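Local coordinates for protein AxyAgu115A (Amphibacillus xylanus NBRC 15112, PDB 6NPS) that probably acts as an alpha-glucuronidase of glycoside hydrolase family 115, removing glucuronic acid side groups from arabinoglucuronoxylan, at residues K93-L98 / K209-W214. The protein carries 3 engineered substitutions. Numbering follows the deposited sequence.
Sequences KREVFL and KGNYLW
Glu95 and Asn211 meet through a side-chain hydrogen bond that ties the loop leading into strand 97-106 of the N-terminal mixed sheet to the residue just before strand 212-214 in the parallel eight-stranded barrel, the TIM-barrel fold of this glycoside hydrolase family. Lys209, at positive phi, is the C-prime residue of the Schellman motif that ends helix 195-207; its carbonyl O accepts a bond from Arg171, which also pairs with Glu95. Gly210 leads out of the motif in an extended conformation, its O bonded to Tyr125 of helix 120-133, a residue that the side chains of Glu95 and Asn211 also touch. Asn211 is the residue of this segment that makes the contact: its CB bond points toward the loop, and ND2 donates to Glu95 OE2 at 2.9 Å in a nearly straight bond (172°). OE2 receives it on its syn lone pair and lies in the amide plane of Asn211, although carboxylate and amide planes are turned 66° apart. With CG anti to its carbonyl carbon (chi1 -57°) and the chain extended beyond, Glu95 reaches across to Asn211. Arg121 at OE2 and Arg171 at OE1 form salt bridges with the buried carboxylate, while OD1 and ND2 of Asn211 also bond the backbone at Arg171 N and Lys169 O. A leucine in place of Glu95 would probably leave Arg121 and Arg171 without their shared carboxylate and Asn211 ND2 without this acceptor. Farther along the barrel strand, Trp214 NE1 donates to Tyr212 OH at 2.9 Å, the hydroxyl oxygen lying in the indole plane.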
loop_
_atom_site.group_PDB
_atom_site.type_symbol
_atom_site.label_atom_id
_atom_site.label_comp_id
_atom_site.label_asym_id
_atom_site.label_seq_id
_atom_site.Cartn_x
_atom_site.Cartn_y
_atom_site.Cartn_z
ATOM N N LYS A 93 19.343 -57.340 26.822
ATOM C CA LYS A 93 18.428 -56.273 26.438
ATOM C C LYS A 93 19.195 -55.035 25.988
ATOM O O LYS A 93 20.351 -54.834 26.343
ATOM C CB LYS A 93 17.493 -55.916 27.587
ATOM C CG LYS A 93 16.468 -57.007 27.828
ATOM C CD LYS A 93 15.469 -56.600 28.852
ATOM C CE LYS A 93 14.429 -57.700 29.014
ATOM N NZ LYS A 93 13.482 -57.333 30.101
ATOM N N ARG A 94 18.517 -54.179 25.215
ATOM C CA ARG A 94 19.130 -53.022 24.582
ATOM C C ARG A 94 18.919 -51.793 25.465
ATOM O O ARG A 94 17.776 -51.425 25.737
ATOM C CB ARG A 94 18.511 -52.805 23.203
ATOM C CG ARG A 94 19.096 -51.636 22.400
ATOM C CD ARG A 94 18.498 -51.524 20.979
ATOM N NE ARG A 94 17.258 -52.287 20.805
ATOM C CZ ARG A 94 16.019 -51.830 21.031
ATOM N NH1 ARG A 94 15.803 -50.581 21.461
ATOM N NH2 ARG A 94 14.980 -52.631 20.833
ATOM N N GLU A 95 20.014 -51.162 25.897
ATOM C CA GLU A 95 19.976 -49.883 26.602
ATOM C C GLU A 95 19.071 -49.930 27.837
ATOM O O GLU A 95 18.275 -49.027 28.085
ATOM C CB GLU A 95 19.554 -48.768 25.638
ATOM C CG GLU A 95 20.492 -48.702 24.423
ATOM C CD GLU A 95 20.198 -47.568 23.428
ATOM O OE1 GLU A 95 19.083 -47.013 23.407
ATOM O OE2 GLU A 95 21.108 -47.252 22.628
ATOM N N VAL A 96 19.209 -50.989 28.634
ATOM C CA VAL A 96 18.436 -51.130 29.865
ATOM C C VAL A 96 19.385 -51.081 31.069
ATOM O O VAL A 96 20.553 -51.474 30.970
ATOM C CB VAL A 96 17.657 -52.480 29.808
ATOM C CG1 VAL A 96 17.384 -53.025 31.184
ATOM C CG2 VAL A 96 16.356 -52.311 29.015
ATOM N N PHE A 97 18.882 -50.684 32.246
ATOM C CA PHE A 97 19.729 -50.801 33.429
ATOM C C PHE A 97 18.917 -51.277 34.623
ATOM O O PHE A 97 17.685 -51.202 34.644
ATOM C CB PHE A 97 20.444 -49.473 33.758
ATOM C CG PHE A 97 19.508 -48.350 34.031
ATOM C CD1 PHE A 97 19.029 -48.131 35.315
ATOM C CD2 PHE A 97 19.086 -47.522 33.007
ATOM C CE1 PHE A 97 18.145 -47.077 35.571
ATOM C CE2 PHE A 97 18.215 -46.475 33.251
ATOM C CZ PHE A 97 17.741 -46.258 34.543
ATOM N N LEU A 98 19.645 -51.802 35.597
ATOM C CA LEU A 98 19.143 -52.147 36.918
ATOM C C LEU A 98 19.706 -51.133 37.899
ATOM O O LEU A 98 20.896 -50.801 37.842
ATOM C CB LEU A 98 19.587 -53.563 37.297
ATOM C CG LEU A 98 19.459 -54.007 38.754
ATOM C CD1 LEU A 98 17.983 -54.291 39.114
ATOM C CD2 LEU A 98 20.326 -55.235 38.988
ATOM N N LYS A 209 18.810 -39.045 27.092
ATOM C CA LYS A 209 18.606 -40.455 26.747
ATOM C C LYS A 209 18.595 -40.707 25.232
ATOM O O LYS A 209 17.996 -41.697 24.764
ATOM C CB LYS A 209 17.337 -41.006 27.403
ATOM C CG LYS A 209 17.342 -40.762 28.932
ATOM C CD LYS A 209 16.039 -41.134 29.591
ATOM C CE LYS A 209 14.919 -40.203 29.156
ATOM N NZ LYS A 209 14.699 -39.067 30.109
ATOM N N GLY A 210 19.180 -39.780 24.451
ATOM C CA GLY A 210 19.373 -39.993 23.035
ATOM C C GLY A 210 20.611 -40.871 22.798
ATOM O O GLY A 210 21.420 -41.159 23.704
ATOM N N ASN A 211 20.756 -41.343 21.544
ATOM C CA ASN A 211 21.923 -42.155 21.220
ATOM C C ASN A 211 22.467 -41.898 19.814
ATOM O O ASN A 211 23.411 -42.584 19.412
ATOM C CB ASN A 211 21.622 -43.687 21.387
ATOM C CG ASN A 211 20.503 -44.192 20.445
ATOM O OD1 ASN A 211 20.009 -43.448 19.604
ATOM N ND2 ASN A 211 20.116 -45.474 20.583
ATOM N N TYR A 212 21.954 -40.911 19.074
ATOM C CA TYR A 212 22.261 -40.780 17.655
ATOM C C TYR A 212 22.418 -39.301 17.316
ATOM O O TYR A 212 21.632 -38.484 17.785
ATOM C CB TYR A 212 21.129 -41.411 16.824
ATOM C CG TYR A 212 21.247 -41.400 15.288
ATOM C CD1 TYR A 212 20.252 -40.818 14.511
ATOM C CD2 TYR A 212 22.298 -42.065 14.630
ATOM C CE1 TYR A 212 20.304 -40.831 13.145
ATOM C CE2 TYR A 212 22.366 -42.059 13.225
ATOM C CZ TYR A 212 21.356 -41.474 12.501
ATOM O OH TYR A 212 21.392 -41.464 11.127
ATOM N N LEU A 213 23.420 -38.959 16.504
ATOM C CA LEU A 213 23.719 -37.556 16.204
ATOM C C LEU A 213 24.085 -37.379 14.729
ATOM O O LEU A 213 24.860 -38.182 14.191
ATOM C CB LEU A 213 24.894 -37.084 17.089
ATOM C CG LEU A 213 25.430 -35.667 16.871
ATOM C CD1 LEU A 213 24.434 -34.632 17.383
ATOM C CD2 LEU A 213 26.765 -35.520 17.590
ATOM N N TRP A 214 23.528 -36.341 14.082
ATOM C CA TRP A 214 24.113 -35.779 12.877
ATOM C C TRP A 214 24.873 -34.518 13.272
ATOM O O TRP A 214 24.266 -33.568 13.810
ATOM C CB TRP A 214 23.065 -35.427 11.819
ATOM C CG TRP A 214 22.274 -36.558 11.193
ATOM C CD1 TRP A 214 22.410 -37.915 11.419
ATOM C CD2 TRP A 214 21.206 -36.409 10.252
ATOM N NE1 TRP A 214 21.464 -38.600 10.681
ATOM C CE2 TRP A 214 20.720 -37.703 9.960
ATOM C CE3 TRP A 214 20.586 -35.289 9.646
ATOM C CZ2 TRP A 214 19.642 -37.921 9.091
ATOM C CZ3 TRP A 214 19.513 -35.501 8.799
ATOM C CH2 TRP A 214 19.044 -36.812 8.532
#